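Local coordinates for CysQ, sulfite synthesis pathway protein (Bacteroides thetaiotaomicron VPI-5482, PDB 3B8B), which probably removes the 3'-phosphate from adenosine 3',5'-bisphosphate to give AMP, as a magnesium-dependent phosphatase of the inositol monophosphatase superfamily, at residues Glu36-Ile41 and Gly118-Asn123; Ile137-Pro140 and Leu145-Ala148. One frame throughout, in Å; residues are numbered along the deposited sequence. Where two conformers were deposited one is given.

Contact 1 of 2, residues Glu36-Ile41 and Gly118-Asn123; sequences EKILSI and GEFTVN
Ile-38 reaches out from helix 20-43 to Phe-120 and Val-122, and this one branched side chain carries the whole apolar contact between residues 36-41 and 118-123. Its two branches divide the work. The methyl CG2, anti to the backbone N, comes obliquely to the Phe-120 ring, with CG2 3.5 Å from CE1 of Phe-120 and 4.1 Å from CD1 of the same ring. The longer branch lies beside the backbone N and extends with chi2 of 164°, which carries CD1 of Ile-38 to 3.5 Å from CG2 of Val-122. Phe-120 and Val-122 can both face the helix because they alternate with Thr-121, whose side chain leaves on the other side of the backbone. The backbones stay well apart, CA of Ile-38 lying 9.2 Å from CA of Val-122, so the two segments meet through side chains. Tyr-42 and Phe-113 meet the Phe-120 ring edge-to-face, and Ile-71 of helix 59-75 packs on Val-122.

The strand's other side is polar: ND2 of Asn-123 donates to OG1 of Thr-121 at 2.8 Å, the acceptor tilted 17° from the amide plane. Ser-224 bonds both OG1 of Thr-121 and OD1 of Asn-123, tying this polar side to the start of helix 225-232.

Phe-120 also packs on Leu-107, a predicted magnesium and substrate ligand. The contact thus illustrates helix-on-sheet packing in the inositol monophosphatase fold, with helix 20-43 laid over the mixed sheet, and with Phe-120 lying close to the predicted magnesium site.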
loop_
_atom_site.group_PDB
_atom_site.type_symbol
_atom_site.label_atom_id
_atom_site.label_comp_id
_atom_site.label_asym_id
_atom_site.label_seq_id
_atom_site.Cartn_x
_atom_site.Cartn_y
_atom_site.Cartn_z
ATOM N N GLU A 36 7.793 -10.737 8.038
ATOM C CA GLU A 36 8.297 -11.716 8.998
ATOM C C GLU A 36 8.667 -11.062 10.339
ATOM O O GLU A 36 8.328 -11.575 11.415
ATOM C CB GLU A 36 9.516 -12.417 8.365
ATOM C CG GLU A 36 10.271 -13.412 9.211
ATOM C CD GLU A 36 11.347 -14.158 8.400
ATOM O OE1 GLU A 36 11.586 -13.811 7.208
ATOM O OE2 GLU A 36 11.949 -15.093 8.962
ATOM N N LYS A 37 9.398 -9.946 10.266
ATOM C CA LYS A 37 9.822 -9.244 11.467
ATOM C C LYS A 37 8.611 -8.752 12.258
ATOM O O LYS A 37 8.565 -8.855 13.482
ATOM C CB LYS A 37 10.736 -8.057 11.154
ATOM C CG LYS A 37 12.061 -8.437 10.459
ATOM C CD LYS A 37 12.888 -9.397 11.290
ATOM C CE LYS A 37 14.243 -9.670 10.653
ATOM N NZ LYS A 37 15.122 -10.281 11.685
ATOM N N ILE A 38 7.650 -8.185 11.542
ATOM C CA ILE A 38 6.458 -7.648 12.181
ATOM C C ILE A 38 5.666 -8.766 12.849
ATOM O O ILE A 38 5.214 -8.630 13.982
ATOM C CB ILE A 38 5.570 -6.927 11.159
ATOM C CG1 ILE A 38 6.295 -5.697 10.571
ATOM C CG2 ILE A 38 4.236 -6.503 11.818
ATOM C CD1 ILE A 38 5.635 -5.160 9.257
ATOM N N LEU A 39 5.455 -9.851 12.117
ATOM C CA LEU A 39 4.613 -10.932 12.599
ATOM C C LEU A 39 5.266 -11.617 13.812
ATOM O O LEU A 39 4.561 -12.029 14.748
ATOM C CB LEU A 39 4.296 -11.895 11.439
ATOM C CG LEU A 39 3.267 -12.995 11.691
ATOM C CD1 LEU A 39 1.891 -12.401 11.910
ATOM C CD2 LEU A 39 3.253 -14.024 10.562
ATOM N N SER A 40 6.591 -11.715 13.818
ATOM C CA SER A 40 7.272 -12.328 14.955
ATOM C C SER A 40 6.931 -11.587 16.249
ATOM O O SER A 40 6.652 -12.234 17.253
ATOM C CB SER A 40 8.774 -12.403 14.744
ATOM O OG SER A 40 9.393 -13.058 15.841
ATOM N N ILE A 41 6.887 -10.249 16.201
ATOM C CA ILE A 41 6.494 -9.421 17.338
ATOM C C ILE A 41 4.975 -9.537 17.605
ATOM O O ILE A 41 4.550 -9.709 18.752
ATOM C CB ILE A 41 6.928 -7.960 17.109
ATOM C CG1 ILE A 41 8.466 -7.850 17.172
ATOM C CG2 ILE A 41 6.314 -7.002 18.127
ATOM C CD1 ILE A 41 8.925 -6.581 16.558
ATOM N N GLY A 118 -5.538 -6.647 13.014
ATOM C CA GLY A 118 -4.840 -7.512 12.086
ATOM C C GLY A 118 -4.656 -7.056 10.648
ATOM O O GLY A 118 -4.025 -7.796 9.877
ATOM N N GLU A 119 -5.206 -5.899 10.268
ATOM C CA GLU A 119 -5.171 -5.449 8.855
ATOM C C GLU A 119 -4.203 -4.282 8.629
ATOM O O GLU A 119 -4.528 -3.262 8.025
ATOM C CB GLU A 119 -6.580 -5.184 8.333
ATOM C CG GLU A 119 -7.408 -6.485 8.328
ATOM C CD GLU A 119 -8.844 -6.324 7.840
ATOM O OE1 GLU A 119 -9.218 -5.212 7.405
ATOM O OE2 GLU A 119 -9.620 -7.343 7.871
ATOM N N PHE A 120 -3.016 -4.461 9.188
ATOM C CA PHE A 120 -1.873 -3.566 8.928
ATOM C C PHE A 120 -1.075 -4.124 7.738
ATOM O O PHE A 120 -1.217 -5.293 7.364
ATOM C CB PHE A 120 -1.008 -3.417 10.172
ATOM C CG PHE A 120 -0.593 -4.737 10.794
ATOM C CD1 PHE A 120 0.528 -5.433 10.348
ATOM C CD2 PHE A 120 -1.363 -5.293 11.816
ATOM C CE1 PHE A 120 0.887 -6.643 10.920
ATOM C CE2 PHE A 120 -0.996 -6.491 12.387
ATOM C CZ PHE A 120 0.088 -7.182 11.927
ATOM N N THR A 121 -0.236 -3.267 7.144
ATOM C CA THR A 121 0.423 -3.594 5.891
ATOM C C THR A 121 1.856 -3.048 5.846
ATOM O O THR A 121 2.212 -2.088 6.543
ATOM C CB THR A 121 -0.314 -2.949 4.692
ATOM O OG1 THR A 121 -0.340 -1.522 4.878
ATOM C CG2 THR A 121 -1.758 -3.480 4.539
ATOM N N VAL A 122 2.650 -3.676 4.992
ATOM C CA VAL A 122 3.942 -3.154 4.551
ATOM C C VAL A 122 3.721 -2.558 3.159
ATOM O O VAL A 122 3.051 -3.189 2.319
ATOM C CB VAL A 122 4.990 -4.283 4.464
ATOM C CG1 VAL A 122 6.370 -3.711 4.098
ATOM C CG2 VAL A 122 5.077 -5.089 5.788
ATOM N N ASN A 123 4.271 -1.359 2.914
ATOM C CA ASN A 123 4.029 -0.608 1.673
ATOM C C ASN A 123 5.352 -0.150 1.054
ATOM O O ASN A 123 6.111 0.583 1.701
ATOM C CB ASN A 123 3.138 0.622 1.899
ATOM C CG ASN A 123 1.789 0.245 2.459
ATOM O OD1 ASN A 123 0.835 0.123 1.716
ATOM N ND2 ASN A 123 1.740 -0.004 3.782
#

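Contact 2 of 2, residues Ile137-Pro140 and Leu145-Ala148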
loop_
_atom_site.group_PDB
_atom_site.type_symbol
_atom_site.label_atom_id
_atom_site.label_comp_id
_atom_site.label_asym_id
_atom_site.label_seq_id
_atom_site.Cartn_x
_atom_site.Cartn_y
_atom_site.Cartn_z
ATOM N N ILE A 137 2.261 -4.310 -1.678
ATOM C CA ILE A 137 1.638 -4.277 -0.356
ATOM C C ILE A 137 1.573 -5.692 0.171
ATOM O O ILE A 137 1.088 -6.590 -0.536
ATOM C CB ILE A 137 0.224 -3.690 -0.432
ATOM C CG1 ILE A 137 0.324 -2.219 -0.815
ATOM C CG2 ILE A 137 -0.581 -3.893 0.877
ATOM C CD1 ILE A 137 -1.074 -1.558 -1.104
ATOM N N TYR A 138 2.087 -5.889 1.379
ATOM C CA TYR A 138 2.016 -7.186 2.041
ATOM C C TYR A 138 1.202 -7.053 3.314
ATOM O O TYR A 138 1.405 -6.115 4.094
ATOM C CB TYR A 138 3.407 -7.742 2.355
ATOM C CG TYR A 138 3.382 -9.168 2.886
ATOM C CD1 TYR A 138 2.677 -10.184 2.217
ATOM C CD2 TYR A 138 4.085 -9.526 4.039
ATOM C CE1 TYR A 138 2.673 -11.475 2.706
ATOM C CE2 TYR A 138 4.062 -10.807 4.518
ATOM C CZ TYR A 138 3.383 -11.776 3.853
ATOM O OH TYR A 138 3.405 -13.067 4.338
ATOM N N VAL A 139 0.250 -7.972 3.489
ATOM C CA VAL A 139 -0.638 -8.014 4.647
ATOM C C VAL A 139 -0.185 -9.210 5.502
ATOM O O VAL A 139 -0.562 -10.357 5.232
ATOM C CB VAL A 139 -2.117 -8.210 4.235
ATOM C CG1 VAL A 139 -3.013 -7.999 5.463
ATOM C CG2 VAL A 139 -2.500 -7.248 3.089
ATOM N N PRO A 140 0.726 -8.966 6.463
ATOM C CA PRO A 140 1.377 -10.122 7.100
ATOM C C PRO A 140 0.458 -11.127 7.800
ATOM O O PRO A 140 0.687 -12.342 7.717
ATOM C CB PRO A 140 2.360 -9.473 8.082
ATOM C CG PRO A 140 2.638 -8.137 7.525
ATOM C CD PRO A 140 1.318 -7.690 6.930
ATOM N N LEU A 145 -0.266 -10.856 -0.620
ATOM C CA LEU A 145 0.700 -9.993 -1.257
ATOM C C LEU A 145 0.077 -9.436 -2.529
ATOM O O LEU A 145 -0.453 -10.180 -3.322
ATOM C CB LEU A 145 1.943 -10.826 -1.629
ATOM C CG LEU A 145 3.046 -10.096 -2.381
ATOM C CD1 LEU A 145 3.784 -9.162 -1.413
ATOM C CD2 LEU A 145 4.002 -11.078 -3.094
ATOM N N TYR A 146 0.136 -8.122 -2.700
ATOM C CA TYR A 146 -0.307 -7.470 -3.914
ATOM C C TYR A 146 0.935 -6.805 -4.480
ATOM O O TYR A 146 1.713 -6.190 -3.741
ATOM C CB TYR A 146 -1.329 -6.389 -3.621
ATOM C CG TYR A 146 -2.571 -6.839 -2.886
ATOM C CD1 TYR A 146 -2.613 -6.866 -1.491
ATOM C CD2 TYR A 146 -3.714 -7.179 -3.579
ATOM C CE1 TYR A 146 -3.745 -7.264 -0.822
ATOM C CE2 TYR A 146 -4.858 -7.570 -2.909
ATOM C CZ TYR A 146 -4.869 -7.584 -1.537
ATOM O OH TYR A 146 -6.019 -7.962 -0.864
ATOM N N PHE A 147 1.111 -6.913 -5.783
ATOM C CA PHE A 147 2.228 -6.251 -6.420
ATOM C C PHE A 147 1.905 -5.871 -7.849
ATOM O O PHE A 147 1.016 -6.456 -8.477
ATOM C CB PHE A 147 3.483 -7.094 -6.348
ATOM C CG PHE A 147 3.436 -8.368 -7.141
ATOM C CD1 PHE A 147 2.940 -9.541 -6.580
ATOM C CD2 PHE A 147 3.910 -8.410 -8.447
ATOM C CE1 PHE A 147 2.923 -10.738 -7.323
ATOM C CE2 PHE A 147 3.909 -9.597 -9.170
ATOM C CZ PHE A 147 3.417 -10.748 -8.613
ATOM N N ALA A 148 2.611 -4.869 -8.352
ATOM C CA ALA A 148 2.355 -4.350 -9.676
ATOM C C ALA A 148 3.569 -3.665 -10.247
ATOM O O ALA A 148 4.329 -3.025 -9.519
ATOM C CB ALA A 148 1.170 -3.365 -9.654
#
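With CG anti to the backbone N in both residues, chi1 -173° in Tyr-138 and 177° in Leu-145, these two side chains, which rise from the same face of the sheet, cross at about a right angle. CD1 of Leu-145 comes obliquely to the Tyr-138 ring, 3.9 Å from CD1 of that ring. On the opposite face, Tyr-146 has CG anti to its carbonyl carbon (chi1 -58°), which brings the edge of its ring to Val-139. Its CE1 meets CG2 of Val-139 at 4.1 Å, the methyl lying near the ring plane, while CD1 of Tyr-146 is 4.3 Å from CG2 of Ile-137.

These side chains belong to an antiparallel beta hairpin formed by strands 131-139 and 144-149. Ile-137 and Tyr-146 form a hydrogen-bonded pair of this hairpin: N of Tyr-146 donates to O of Ile-137 over 2.8 Å and almost straight, and N of Ile-137 returns a bond of 2.8 Å to O of Tyr-146. Tyr-138 and Leu-145 form the adjacent non-hydrogen-bonded pair. A CA-H...O contact adds to the grip on the Ile-137 carbonyl, with CA of Leu-145 at 3.5 Å from O of Ile-137.

Helix 20-43 covers the face bearing Tyr-138 and Leu-145, through Ala-31, Leu-32 and Ile-28; the hydroxyl of Tyr-138 bonds to O of Ile-160. On the Ile-137 and Tyr-146 face, Cys-228 of helix 225-232 touches both residues.

Overall arrangement
The two contacts show how one sheet can be built up strand by strand: they share a covering helix, 20-43, which runs over both on the same face. Their centres lie 11 Å apart, and strands 121-128 and 131-139, one from each contact, are antiparallel neighbours, joined by a probable hydrogen bond from N of Val-122 to O of Tyr-138 (2.9 Å). On its other edge strand 121-128 bonds through the backbones of Thr-121 and Asn-123 to Asp-108 and Asp-105, predicted magnesium ligands. Contact 1 lies nearer that site: the side chain of Phe-120 is about 6 Å from that of Asp-108, whereas in contact 2 the Ile-137 side chain is about 8 Å from it and about 9 Å from that of Asp-248.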